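Side-chain contacts in Thiol:disulfide interchange protein DsbA (Pseudomonas aeruginosa, PDB 4ZL8), which probably introduces disulfide bonds into other proteins of the periplasm by passing on its own redox-active disulfide, as a member of the thioredoxin family: residues P20-G25 / D57-R62; E44-P49 / E174-A179. The protein carries 1 engineered substitution. All coordinates share one frame; numbering follows the deposited sequence.

Contact 1 (P20-G25 / D57-R62)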
loop_
_atom_site.group_PDB
_atom_site.type_symbol
_atom_site.label_atom_id
_atom_site.label_comp_id
_atom_site.label_asym_id
_atom_site.label_seq_id
_atom_site.Cartn_x
_atom_site.Cartn_y
_atom_site.Cartn_z
ATOM N N PRO A 20 -7.738 -4.165 -13.370
ATOM C CA PRO A 20 -6.665 -5.138 -13.614
ATOM C C PRO A 20 -5.703 -5.196 -12.442
ATOM O O PRO A 20 -5.485 -4.219 -11.739
ATOM C CB PRO A 20 -5.966 -4.586 -14.867
ATOM C CG PRO A 20 -7.020 -3.725 -15.542
ATOM C CD PRO A 20 -7.823 -3.140 -14.421
ATOM N N VAL A 21 -5.099 -6.366 -12.258
ATOM C CA VAL A 21 -4.168 -6.578 -11.149
ATOM C C VAL A 21 -2.716 -6.378 -11.601
ATOM O O VAL A 21 -2.399 -6.491 -12.773
ATOM C CB VAL A 21 -4.339 -7.959 -10.498
ATOM C CG1 VAL A 21 -5.754 -8.114 -9.939
ATOM C CG2 VAL A 21 -4.008 -9.093 -11.477
ATOM N N SER A 22 -1.843 -6.095 -10.649
ATOM C CA SER A 22 -0.468 -5.735 -10.957
ATOM C C SER A 22 0.364 -6.922 -11.430
ATOM O O SER A 22 1.310 -6.746 -12.200
ATOM C CB SER A 22 0.197 -5.079 -9.741
ATOM O OG SER A 22 0.168 -5.895 -8.596
ATOM N N GLN A 23 0.015 -8.115 -10.963
ATOM C CA GLN A 23 0.693 -9.329 -11.388
ATOM C C GLN A 23 -0.327 -10.362 -11.827
ATOM O O GLN A 23 -0.778 -11.186 -11.030
ATOM C CB GLN A 23 1.557 -9.865 -10.262
ATOM C CG GLN A 23 2.795 -9.035 -9.998
ATOM C CD GLN A 23 3.745 -9.617 -8.955
ATOM O OE1 GLN A 23 4.724 -8.964 -8.582
ATOM N NE2 GLN A 23 3.469 -10.834 -8.480
ATOM N N PRO A 24 -0.707 -10.327 -13.114
ATOM C CA PRO A 24 -1.678 -11.298 -13.604
ATOM C C PRO A 24 -1.249 -12.714 -13.289
ATOM O O PRO A 24 -0.061 -13.083 -13.425
ATOM C CB PRO A 24 -1.713 -11.034 -15.100
ATOM C CG PRO A 24 -1.390 -9.561 -15.196
ATOM C CD PRO A 24 -0.383 -9.309 -14.125
ATOM N N GLY A 25 -2.226 -13.491 -12.853
ATOM C CA GLY A 25 -1.988 -14.865 -12.478
ATOM C C GLY A 25 -1.916 -15.091 -10.992
ATOM O O GLY A 25 -1.995 -16.228 -10.538
ATOM N N ASP A 57 0.406 -18.114 -4.504
ATOM C CA ASP A 57 -0.446 -17.570 -5.552
ATOM C C ASP A 57 -1.061 -16.235 -5.183
ATOM O O ASP A 57 -1.937 -15.758 -5.888
ATOM C CB ASP A 57 -1.553 -18.560 -5.958
ATOM C CG ASP A 57 -2.507 -18.910 -4.814
ATOM O OD1 ASP A 57 -2.151 -18.696 -3.642
ATOM O OD2 ASP A 57 -3.600 -19.457 -5.104
ATOM N N VAL A 58 -0.597 -15.626 -4.089
ATOM C CA VAL A 58 -1.092 -14.322 -3.671
ATOM C C VAL A 58 0.040 -13.303 -3.830
ATOM O O VAL A 58 1.184 -13.582 -3.520
ATOM C CB VAL A 58 -1.559 -14.377 -2.216
ATOM C CG1 VAL A 58 -1.947 -12.998 -1.717
ATOM C CG2 VAL A 58 -2.720 -15.354 -2.082
ATOM N N HIS A 59 -0.309 -12.118 -4.318
ATOM C CA HIS A 59 0.640 -11.007 -4.441
ATOM C C HIS A 59 0.156 -9.819 -3.617
ATOM O O HIS A 59 -0.818 -9.159 -3.974
ATOM C CB HIS A 59 0.755 -10.618 -5.912
ATOM C CG HIS A 59 1.569 -9.397 -6.179
ATOM N ND1 HIS A 59 2.857 -9.230 -5.714
ATOM C CD2 HIS A 59 1.292 -8.306 -6.922
ATOM C CE1 HIS A 59 3.321 -8.062 -6.127
ATOM N NE2 HIS A 59 2.395 -7.490 -6.874
ATOM N N PHE A 60 0.825 -9.588 -2.496
ATOM C CA PHE A 60 0.514 -8.475 -1.618
ATOM C C PHE A 60 1.335 -7.272 -2.032
ATOM O O PHE A 60 2.551 -7.363 -2.224
ATOM C CB PHE A 60 0.837 -8.827 -0.167
ATOM C CG PHE A 60 0.666 -7.673 0.772
ATOM C CD1 PHE A 60 -0.580 -7.295 1.200
ATOM C CD2 PHE A 60 1.765 -6.959 1.193
ATOM C CE1 PHE A 60 -0.728 -6.206 2.052
ATOM C CE2 PHE A 60 1.625 -5.880 2.031
ATOM C CZ PHE A 60 0.393 -5.506 2.447
ATOM N N VAL A 61 0.671 -6.128 -2.124
ATOM C CA VAL A 61 1.381 -4.898 -2.396
ATOM C C VAL A 61 0.743 -3.745 -1.665
ATOM O O VAL A 61 -0.447 -3.720 -1.404
ATOM C CB VAL A 61 1.434 -4.596 -3.871
ATOM C CG1 VAL A 61 0.049 -4.388 -4.396
ATOM C CG2 VAL A 61 2.337 -3.399 -4.153
ATOM N N ARG A 62 1.597 -2.799 -1.310
ATOM C CA ARG A 62 1.125 -1.546 -0.812
ATOM C C ARG A 62 1.077 -0.566 -1.952
ATOM O O ARG A 62 1.921 -0.581 -2.842
ATOM C CB ARG A 62 2.020 -0.987 0.281
ATOM C CG ARG A 62 1.794 -1.643 1.624
ATOM C CD ARG A 62 2.468 -0.863 2.733
ATOM N NE ARG A 62 2.290 -1.573 3.990
ATOM C CZ ARG A 62 2.989 -2.637 4.345
ATOM N NH1 ARG A 62 3.953 -3.099 3.567
ATOM N NH2 ARG A 62 2.725 -3.219 5.508
#

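Contact 2 (E44-P49 / E174-A179)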
loop_
_atom_site.group_PDB
_atom_site.type_symbol
_atom_site.label_atom_id
_atom_site.label_comp_id
_atom_site.label_asym_id
_atom_site.label_seq_id
_atom_site.Cartn_x
_atom_site.Cartn_y
_atom_site.Cartn_z
ATOM N N GLU A 44 -0.037 -1.635 11.176
ATOM C CA GLU A 44 1.163 -2.367 10.767
ATOM C C GLU A 44 1.446 -3.646 11.558
ATOM O O GLU A 44 1.768 -4.671 10.949
ATOM C CB GLU A 44 2.386 -1.449 10.776
ATOM C CG GLU A 44 2.366 -0.447 9.640
ATOM C CD GLU A 44 2.691 -1.072 8.306
ATOM O OE1 GLU A 44 3.864 -1.420 8.108
ATOM O OE2 GLU A 44 1.778 -1.248 7.475
ATOM N N PRO A 45 1.353 -3.614 12.889
ATOM C CA PRO A 45 1.669 -4.859 13.615
ATOM C C PRO A 45 0.704 -6.010 13.312
ATOM O O PRO A 45 1.015 -7.179 13.589
ATOM C CB PRO A 45 1.587 -4.453 15.093
ATOM C CG PRO A 45 1.659 -2.966 15.092
ATOM C CD PRO A 45 1.140 -2.472 13.791
ATOM N N THR A 46 -0.435 -5.692 12.718
ATOM C CA THR A 46 -1.406 -6.717 12.328
ATOM C C THR A 46 -1.151 -7.186 10.893
ATOM O O THR A 46 -1.038 -8.389 10.632
ATOM C CB THR A 46 -2.838 -6.180 12.480
ATOM O OG1 THR A 46 -3.071 -5.852 13.862
ATOM C CG2 THR A 46 -3.863 -7.220 12.058
ATOM N N ILE A 47 -1.017 -6.249 9.966
ATOM C CA ILE A 47 -0.952 -6.612 8.560
ATOM C C ILE A 47 0.448 -7.107 8.159
ATOM O O ILE A 47 0.574 -7.964 7.301
ATOM C CB ILE A 47 -1.445 -5.453 7.637
ATOM C CG1 ILE A 47 -1.633 -5.987 6.219
ATOM C CG2 ILE A 47 -0.495 -4.232 7.663
ATOM C CD1 ILE A 47 -2.340 -5.044 5.310
ATOM N N VAL A 48 1.502 -6.605 8.787
ATOM C CA VAL A 48 2.848 -7.022 8.392
ATOM C C VAL A 48 3.073 -8.533 8.537
ATOM O O VAL A 48 3.414 -9.197 7.554
ATOM C CB VAL A 48 3.941 -6.198 9.105
ATOM C CG1 VAL A 48 5.333 -6.817 8.873
ATOM C CG2 VAL A 48 3.937 -4.743 8.602
ATOM N N PRO A 49 2.894 -9.103 9.732
ATOM C CA PRO A 49 3.200 -10.535 9.800
ATOM C C PRO A 49 2.271 -11.366 8.917
ATOM O O PRO A 49 2.684 -12.379 8.335
ATOM C CB PRO A 49 3.012 -10.885 11.281
ATOM C CG PRO A 49 2.173 -9.775 11.854
ATOM C CD PRO A 49 2.430 -8.551 11.019
ATOM N N GLU A 174 -10.357 -8.728 11.955
ATOM C CA GLU A 174 -11.479 -9.027 11.082
ATOM C C GLU A 174 -11.133 -8.651 9.643
ATOM O O GLU A 174 -11.570 -9.306 8.704
ATOM C CB GLU A 174 -12.729 -8.263 11.541
ATOM C CG GLU A 174 -13.340 -8.752 12.847
ATOM C CD GLU A 174 -12.614 -8.276 14.096
ATOM O OE1 GLU A 174 -11.660 -7.468 14.009
ATOM O OE2 GLU A 174 -13.020 -8.700 15.205
ATOM N N THR A 175 -10.361 -7.576 9.457
ATOM C CA THR A 175 -9.948 -7.144 8.124
ATOM C C THR A 175 -9.130 -8.232 7.420
ATOM O O THR A 175 -9.314 -8.497 6.211
ATOM C CB THR A 175 -9.143 -5.830 8.206
ATOM O OG1 THR A 175 -9.958 -4.822 8.809
ATOM C CG2 THR A 175 -8.731 -5.319 6.847
ATOM N N LEU A 176 -8.225 -8.868 8.155
ATOM C CA LEU A 176 -7.401 -9.931 7.580
ATOM C C LEU A 176 -8.205 -11.202 7.366
ATOM O O LEU A 176 -7.987 -11.911 6.376
ATOM C CB LEU A 176 -6.250 -10.263 8.519
ATOM C CG LEU A 176 -5.317 -9.177 9.035
ATOM C CD1 LEU A 176 -4.233 -9.827 9.906
ATOM C CD2 LEU A 176 -4.724 -8.413 7.901
ATOM N N LYS A 177 -9.122 -11.526 8.268
ATOM C CA LYS A 177 -9.985 -12.684 8.041
ATOM C C LYS A 177 -10.828 -12.492 6.801
ATOM O O LYS A 177 -11.046 -13.435 6.033
ATOM C CB LYS A 177 -10.900 -12.932 9.237
ATOM C CG LYS A 177 -10.212 -13.373 10.476
ATOM C CD LYS A 177 -11.235 -13.634 11.593
ATOM C CE LYS A 177 -10.555 -14.031 12.875
ATOM N NZ LYS A 177 -11.549 -14.148 13.967
ATOM N N LEU A 178 -11.338 -11.286 6.595
ATOM C CA LEU A 178 -12.123 -10.994 5.411
ATOM C C LEU A 178 -11.251 -11.088 4.167
ATOM O O LEU A 178 -11.660 -11.680 3.153
ATOM C CB LEU A 178 -12.789 -9.624 5.579
ATOM C CG LEU A 178 -13.516 -9.088 4.350
ATOM C CD1 LEU A 178 -14.596 -10.023 3.828
ATOM C CD2 LEU A 178 -14.119 -7.733 4.688
ATOM N N ALA A 179 -10.034 -10.564 4.227
ATOM C CA ALA A 179 -9.107 -10.722 3.105
ATOM C C ALA A 179 -8.897 -12.204 2.794
ATOM O O ALA A 179 -8.931 -12.595 1.627
ATOM C CB ALA A 179 -7.774 -10.054 3.386
#

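Contact 1 (P20-G25 / D57-R62)
Gln23 lays its carboxamide flat over one face of the His59 imidazole, and this amide-ring stack carries most of contact 1, in which the loop between strands 13-14 and 27-33 packs against strand 58-64, an outermost strand of the central sheet of the thioredoxin fold. Two measures establish it: the amide and ring planes lie 12° apart, and CD of Gln23 sits 3.1 Å above the ring plane, over its centre. The amide spans the ring, with OE1 of Gln23 3.0 Å from CE1 of His59 and NE2 of Gln23 3.3 Å from ND1 of His59. Neither that NE2-ND1 pair nor the approach of OE1 to the two ring nitrogens is a hydrogen bond, because the angles are poor: the groups meet face to face.

A CH-pi contact extends the stack along the glutamine. CG of Gln23 lies 3.7 Å from the centroid of the His59 ring, 24° off the ring normal. The glutamine chain is extended beyond CG (chi2 -175°), which carries the amide onward across the same face. On the other side of the contact, CG of His59 stands opposite the backbone N, turning the ring from strand 58-64 toward the loop.

The polar approach comes at the ring edge. OG of Ser22 lies in the imidazole plane, 3.1 Å from CD2 of His59, while its established hydrogen bond runs to Glu28 on the neighbouring strand 27-33. Backbone hydrogen bonds from His59 to Ile27 and Val29 tie its strand to that same neighbour.

In a surface contact where no clear hydrogen bond crosses between loop and strand, the attraction probably rests largely on dispersion and on the electrostatics of the stacked amide and ring.

Contact 2 (E44-P49 / E174-A179)
In the thioredoxin fold of DsbA, helix 38-52, whose first turn carries Cys40 of the redox-active Cys37-Cys40 disulfide, packs beside the C-terminal helix 172-188, and Leu176 bridges the two. Ile47 and Leu176 bring the backbones nearest, their CA atoms 7.3 Å apart. With CG of Leu176 opposite its carbonyl carbon (chi1 -53°), the isobutyl group reaches across to helix 38-52, and its two methyls divide the work.

CD2 of Leu176 meets Ile47, 4.2 Å from CA and 4.3 Å from CG1 of that residue, an ordinary apolar contact at a buried position. CD1 takes the Thr46 side, where it also lies 3.6 Å from the carbonyl O of Thr46. No hydrogen bond joins the segments; the contact is purely one of packing. Leu176 touches Trp50 as well, one turn farther along helix 38-52, as does Ala179 from the next turn of its own helix.

Thr46 presents its methyl rather than its hydroxyl: CG2 stands opposite the backbone N and points at the leucine. The two side chains cross at a slant, and CG2 of Thr46 comes within 3.4 Å of CD1 of Leu176, tighter than usual van der Waals contact.

In the fold
The two contacts lie about 17 Å apart, centre to centre, and differ in depth. Contact 1 is at the surface, where a loop meets the edge strand 58-64 chiefly through a stacked amide and imidazole; contact 2 is partly buried and joins two helices mainly through aliphatic groups. Helix 38-52 and strand 58-64 follow each other in the chain, and they also touch directly. NH2 of Arg62 forms a 2.9 Å salt bridge with OE2 of Glu44, while CE1 of Phe60 packs 3.8 Å from CD1 of Ile47. Residues 57-62 thus serve two directions: His59 turns toward the loop, whereas Phe60 and Arg62 reach the helix that contact 2 holds.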